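Local coordinates for potential RNA-dependent RNA polymerase (Human picobirnavirus, PDB 5I62), which catalyses RNA-templated RNA synthesis, serving in both transcription and genome replication of a small double-stranded RNA virus, at residues A[35-40]-A[441-446]; A[42-47]-A[74-79]. All blocks are in the same frame, centred on the assembly; numbering follows the deposited sequence.

Interaction 1. Residues A[35-40]-A[441-446]; sequences RTPFYK and KMVTLR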
loop_
_atom_site.group_PDB
_atom_site.type_symbol
_atom_site.label_atom_id
_atom_site.label_comp_id
_atom_site.label_asym_id
_atom_site.label_seq_id
_atom_site.Cartn_x
_atom_site.Cartn_y
_atom_site.Cartn_z
ATOM N N ARG A 35 20.087 10.044 6.540
ATOM C CA ARG A 35 19.940 9.825 7.968
ATOM C C ARG A 35 19.284 11.063 8.572
ATOM O O ARG A 35 19.647 12.192 8.223
ATOM C CB ARG A 35 21.320 9.556 8.561
ATOM C CG ARG A 35 21.405 9.322 10.020
ATOM C CD ARG A 35 21.174 7.875 10.460
ATOM N NE ARG A 35 21.600 7.853 11.850
ATOM C CZ ARG A 35 20.903 8.381 12.854
ATOM N NH1 ARG A 35 19.689 8.900 12.640
ATOM N NH2 ARG A 35 21.411 8.364 14.080
ATOM N N THR A 36 18.282 10.859 9.429
ATOM C CA THR A 36 17.596 11.965 10.097
ATOM C C THR A 36 18.468 12.471 11.249
ATOM O O THR A 36 19.490 11.873 11.590
ATOM C CB THR A 36 16.226 11.512 10.616
ATOM O OG1 THR A 36 16.425 10.620 11.716
ATOM C CG2 THR A 36 15.382 10.824 9.528
ATOM N N PRO A 37 18.087 13.579 11.898
ATOM C CA PRO A 37 18.821 14.020 13.099
ATOM C C PRO A 37 18.579 13.164 14.336
ATOM O O PRO A 37 19.170 13.436 15.384
ATOM C CB PRO A 37 18.307 15.453 13.331
ATOM C CG PRO A 37 17.522 15.822 12.119
ATOM C CD PRO A 37 17.055 14.554 11.494
ATOM N N PHE A 38 17.733 12.144 14.249
ATOM C CA PHE A 38 17.429 11.288 15.391
ATOM C C PHE A 38 18.698 10.620 15.919
ATOM O O PHE A 38 19.384 9.912 15.180
ATOM C CB PHE A 38 16.401 10.244 14.953
ATOM C CG PHE A 38 15.894 9.360 16.055
ATOM C CD1 PHE A 38 15.153 9.886 17.106
ATOM C CD2 PHE A 38 16.097 7.989 16.002
ATOM C CE1 PHE A 38 14.665 9.056 18.115
ATOM C CE2 PHE A 38 15.613 7.157 17.000
ATOM C CZ PHE A 38 14.887 7.696 18.058
ATOM N N TYR A 39 18.997 10.836 17.201
ATOM C CA TYR A 39 20.222 10.325 17.823
ATOM C C TYR A 39 21.454 10.630 16.965
ATOM O O TYR A 39 22.316 9.780 16.731
ATOM C CB TYR A 39 20.114 8.829 18.123
ATOM C CG TYR A 39 19.438 8.550 19.446
ATOM C CD1 TYR A 39 20.049 8.914 20.635
ATOM C CD2 TYR A 39 18.208 7.904 19.509
ATOM C CE1 TYR A 39 19.454 8.668 21.850
ATOM C CE2 TYR A 39 17.597 7.648 20.725
ATOM C CZ TYR A 39 18.226 8.039 21.892
ATOM O OH TYR A 39 17.642 7.800 23.115
ATOM N N LYS A 40 21.529 11.870 16.494
ATOM C CA LYS A 40 22.685 12.307 15.728
ATOM C C LYS A 40 23.969 12.011 16.493
ATOM O O LYS A 40 24.038 12.186 17.711
ATOM C CB LYS A 40 22.573 13.795 15.422
ATOM C CG LYS A 40 23.669 14.325 14.523
ATOM C CD LYS A 40 23.484 15.816 14.336
ATOM C CE LYS A 40 24.571 16.428 13.467
ATOM N NZ LYS A 40 24.374 17.904 13.405
ATOM N N LYS A 441 9.472 21.400 12.158
ATOM C CA LYS A 441 8.157 20.889 12.524
ATOM C C LYS A 441 7.795 19.661 11.697
ATOM O O LYS A 441 7.208 18.708 12.217
ATOM C CB LYS A 441 7.100 21.975 12.363
ATOM C CG LYS A 441 7.067 22.974 13.503
ATOM C CD LYS A 441 5.942 23.979 13.336
ATOM C CE LYS A 441 6.156 25.172 14.249
ATOM N NZ LYS A 441 5.135 26.224 13.985
ATOM N N MET A 442 8.140 19.661 10.409
ATOM C CA MET A 442 7.775 18.529 9.566
ATOM C C MET A 442 8.567 17.281 9.941
ATOM O O MET A 442 8.047 16.160 9.845
ATOM C CB MET A 442 7.938 18.894 8.091
ATOM C CG MET A 442 6.837 19.863 7.627
ATOM S SD MET A 442 6.833 20.334 5.885
ATOM C CE MET A 442 5.900 18.982 5.158
ATOM N N VAL A 443 9.815 17.451 10.386
ATOM C CA VAL A 443 10.569 16.316 10.921
ATOM C C VAL A 443 9.825 15.703 12.102
ATOM O O VAL A 443 9.613 14.484 12.166
ATOM C CB VAL A 443 11.995 16.738 11.321
ATOM C CG1 VAL A 443 12.740 15.567 11.935
ATOM C CG2 VAL A 443 12.767 17.278 10.118
ATOM N N THR A 444 9.410 16.552 13.048
ATOM C CA THR A 444 8.723 16.083 14.244
ATOM C C THR A 444 7.386 15.433 13.909
ATOM O O THR A 444 7.003 14.436 14.535
ATOM C CB THR A 444 8.514 17.242 15.222
ATOM O OG1 THR A 444 9.781 17.813 15.560
ATOM C CG2 THR A 444 7.828 16.752 16.490
ATOM N N LEU A 445 6.647 16.000 12.954
ATOM C CA LEU A 445 5.393 15.378 12.546
ATOM C C LEU A 445 5.635 13.973 12.007
ATOM O O LEU A 445 4.860 13.057 12.285
ATOM C CB LEU A 445 4.686 16.242 11.505
ATOM C CG LEU A 445 4.121 17.554 12.066
ATOM C CD1 LEU A 445 3.665 18.437 10.948
ATOM C CD2 LEU A 445 2.955 17.260 13.007
ATOM N N ARG A 446 6.709 13.789 11.228
ATOM C CA ARG A 446 7.030 12.453 10.737
ATOM C C ARG A 446 7.353 11.508 11.892
ATOM O O ARG A 446 6.840 10.384 11.935
ATOM C CB ARG A 446 8.187 12.510 9.739
ATOM C CG ARG A 446 8.589 11.142 9.152
ATOM C CD ARG A 446 9.757 11.286 8.156
ATOM N NE ARG A 446 10.230 9.975 7.707
ATOM C CZ ARG A 446 11.155 9.256 8.335
ATOM N NH1 ARG A 446 11.728 9.722 9.439
ATOM N NH2 ARG A 446 11.493 8.061 7.868
#
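T36 turns its OG1 between its own backbone N and carbonyl carbon (chi1 70°), which sends CG2 out toward helix 441-451, while R446 runs out fully extended from that helix with CG opposite its backbone N (chi1 -179°). The two side chains meet at a slant, and T36 CG2 comes to 3.8 Å from R446 NH1, a van der Waals touch. One turn back along the helix, V443 offers CG1 to the ring of P37, whose CD lies 4.5 Å away; this apolar meeting is loose, and P37 is exposed to solvent. Threonine suits its place because it divides its work: the methyl faces the arginine, while OG1 closes an ST turn by accepting from F38 N at 3.2 Å and is also hydrogen-bonded to L426 O. The ring of P37 holds phi near -73°, which suits the second position of that turn. In the right-hand (fingers-palm-thumb) fold of polymerases, helix 441-451 follows the palm in sequence and probably belongs to the thumb, so the contact joins an N-terminal loop to that later part of the chain. R446 reaches beyond the loop, its NH2 bonded to the carbonyl oxygens of R425 and M428, and these bonds help fix its guanidinium where T36 brushes past. Behind the touching residues, R35 probably steadies the turn: NH1 and NH2 both grip F38 O, each at 2.8 Å, with that oxygen nearly in the guanidinium plane, and NH1 also bonds A427 O. Y447, next on the helix, also touches both T36 and P37.

Interaction 2. Residues A[42-47]-A[74-79]; sequences MSLESI and KKVGPM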
loop_
_atom_site.group_PDB
_atom_site.type_symbol
_atom_site.label_atom_id
_atom_site.label_comp_id
_atom_site.label_asym_id
_atom_site.label_seq_id
_atom_site.Cartn_x
_atom_site.Cartn_y
_atom_site.Cartn_z
ATOM N N MET A 42 25.130 8.924 16.686
ATOM C CA MET A 42 25.076 7.496 16.935
ATOM C C MET A 42 24.712 6.780 15.646
ATOM O O MET A 42 23.930 7.292 14.841
ATOM C CB MET A 42 24.063 7.159 18.038
ATOM C CG MET A 42 24.586 7.439 19.445
ATOM S SD MET A 42 23.340 7.270 20.740
ATOM C CE MET A 42 22.874 5.554 20.550
ATOM N N SER A 43 25.285 5.596 15.450
ATOM C CA SER A 43 24.909 4.792 14.304
ATOM C C SER A 43 23.551 4.137 14.539
ATOM O O SER A 43 23.039 4.059 15.661
ATOM C CB SER A 43 25.950 3.708 14.029
ATOM O OG SER A 43 25.865 2.712 15.029
ATOM N N LEU A 44 22.978 3.643 13.451
ATOM C CA LEU A 44 21.721 2.923 13.542
ATOM C C LEU A 44 21.855 1.682 14.427
ATOM O O LEU A 44 20.969 1.389 15.238
ATOM C CB LEU A 44 21.268 2.573 12.131
ATOM C CG LEU A 44 20.029 1.724 11.931
ATOM C CD1 LEU A 44 18.791 2.480 12.379
ATOM C CD2 LEU A 44 19.966 1.365 10.451
ATOM N N GLU A 45 22.973 0.964 14.304
ATOM C CA GLU A 45 23.220 -0.215 15.131
ATOM C C GLU A 45 23.173 0.144 16.613
ATOM O O GLU A 45 22.494 -0.519 17.405
ATOM C CB GLU A 45 24.579 -0.830 14.784
ATOM C CG GLU A 45 24.727 -1.397 13.368
ATOM C CD GLU A 45 24.636 -0.321 12.287
ATOM O OE1 GLU A 45 25.512 0.580 12.245
ATOM O OE2 GLU A 45 23.682 -0.377 11.484
ATOM N N SER A 46 23.878 1.213 16.995
ATOM C CA SER A 46 23.953 1.596 18.401
ATOM C C SER A 46 22.594 2.010 18.948
ATOM O O SER A 46 22.258 1.672 20.085
ATOM C CB SER A 46 24.972 2.711 18.580
ATOM O OG SER A 46 26.282 2.193 18.423
ATOM N N ILE A 47 21.814 2.764 18.170
ATOM C CA ILE A 47 20.438 3.068 18.566
ATOM C C ILE A 47 19.674 1.780 18.808
ATOM O O ILE A 47 19.062 1.580 19.865
ATOM C CB ILE A 47 19.734 3.921 17.495
ATOM C CG1 ILE A 47 20.430 5.274 17.326
ATOM C CG2 ILE A 47 18.248 4.094 17.855
ATOM C CD1 ILE A 47 20.161 5.899 15.986
ATOM N N LYS A 74 15.912 -7.354 11.252
ATOM C CA LYS A 74 16.801 -7.700 10.153
ATOM C C LYS A 74 16.568 -6.840 8.916
ATOM O O LYS A 74 17.430 -6.822 8.036
ATOM C CB LYS A 74 16.643 -9.168 9.782
ATOM C CG LYS A 74 16.855 -10.135 10.928
ATOM C CD LYS A 74 16.591 -11.553 10.447
ATOM C CE LYS A 74 16.933 -12.567 11.511
ATOM N NZ LYS A 74 16.327 -13.884 11.160
ATOM N N LYS A 75 15.424 -6.149 8.811
ATOM C CA LYS A 75 15.147 -5.287 7.665
ATOM C C LYS A 75 15.557 -3.839 7.907
ATOM O O LYS A 75 15.595 -3.052 6.953
ATOM C CB LYS A 75 13.657 -5.325 7.290
ATOM C CG LYS A 75 13.079 -6.721 6.951
ATOM C CD LYS A 75 13.680 -7.341 5.698
ATOM C CE LYS A 75 12.947 -8.649 5.337
ATOM N NZ LYS A 75 13.433 -9.286 4.067
ATOM N N VAL A 76 15.839 -3.475 9.159
ATOM C CA VAL A 76 16.189 -2.104 9.498
ATOM C C VAL A 76 17.396 -1.666 8.683
ATOM O O VAL A 76 18.377 -2.409 8.541
ATOM C CB VAL A 76 16.434 -1.996 11.009
ATOM C CG1 VAL A 76 17.015 -0.649 11.361
ATOM C CG2 VAL A 76 15.116 -2.223 11.765
ATOM N N GLY A 77 17.310 -0.474 8.105
ATOM C CA GLY A 77 18.393 0.071 7.322
ATOM C C GLY A 77 17.954 1.235 6.454
ATOM O O GLY A 77 16.878 1.815 6.635
ATOM N N PRO A 78 18.791 1.589 5.478
ATOM C CA PRO A 78 18.481 2.740 4.616
ATOM C C PRO A 78 17.186 2.538 3.842
ATOM O O PRO A 78 16.740 1.411 3.611
ATOM C CB PRO A 78 19.687 2.810 3.668
ATOM C CG PRO A 78 20.811 2.083 4.403
ATOM C CD PRO A 78 20.110 0.992 5.184
ATOM N N MET A 79 16.580 3.660 3.448
ATOM C CA MET A 79 15.418 3.672 2.567
ATOM C C MET A 79 15.569 4.582 1.356
ATOM O O MET A 79 14.693 4.574 0.485
ATOM C CB MET A 79 14.163 4.123 3.325
ATOM C CG MET A 79 13.923 3.400 4.608
ATOM S SD MET A 79 12.808 4.350 5.658
ATOM C CE MET A 79 11.285 4.166 4.737
#
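L44 drives its forked end against V76 and G77, and the tight part of the contact lies wholly there. CD1 and CD2 of L44 each stand 3.7 Å from V76 CG1, so that one valine methyl sits against the fork of the leucine, the two side chains lying askew to each other. L44 CD2 also comes to 3.7 Å from G77 CA, meeting backbone where no side chain exists. With CG of L44 anti to its backbone N (chi1 175°), the branched end extends into this buried patch, where A427 of helix 419-427 adds further cover. The contact thus joins the first turn of helix 44-55 to the loop that follows helix 63-73. That first turn begins in a classic N-cap: S43 OG accepts from S46 N at 3.2 Å, a serine being short enough to fold back on it. Glycine fits at 77 because the backbone is nearly flat and extended there (phi 164°), and a CB would press on the carbonyl oxygen of V76 and on P78 CD. The margin is quite different. E45, next to L44, is exposed, and its nearest approach is OE2, still 6.4 Å from V76 O, while K74 and K75 are exposed and make no contact with 42-47.

The centres of interactions 1 and 2 lie 15 Å apart, and the N-terminal chain passes directly from one to the other. R35 of interaction 1 reaches over the intervening turn: its NH2 stands 2.8 Å from M42 O, a probable hydrogen bond. Apolar packing adds to this, with Y39 CB 3.6 Å from I47 CD1. The end of helix 419-427 is common ground, since A427 bonds to the backbone of T36 and is touched by L44. The centre of each contact lies about 23 Å from the centre of the chain. Neither includes the palm strands: 257-261, whose sequence fits polymerase motif A, or 355-357 and 360-363, whose connecting turn carries what is probably the Gly-Asp-Asp signature of motif C.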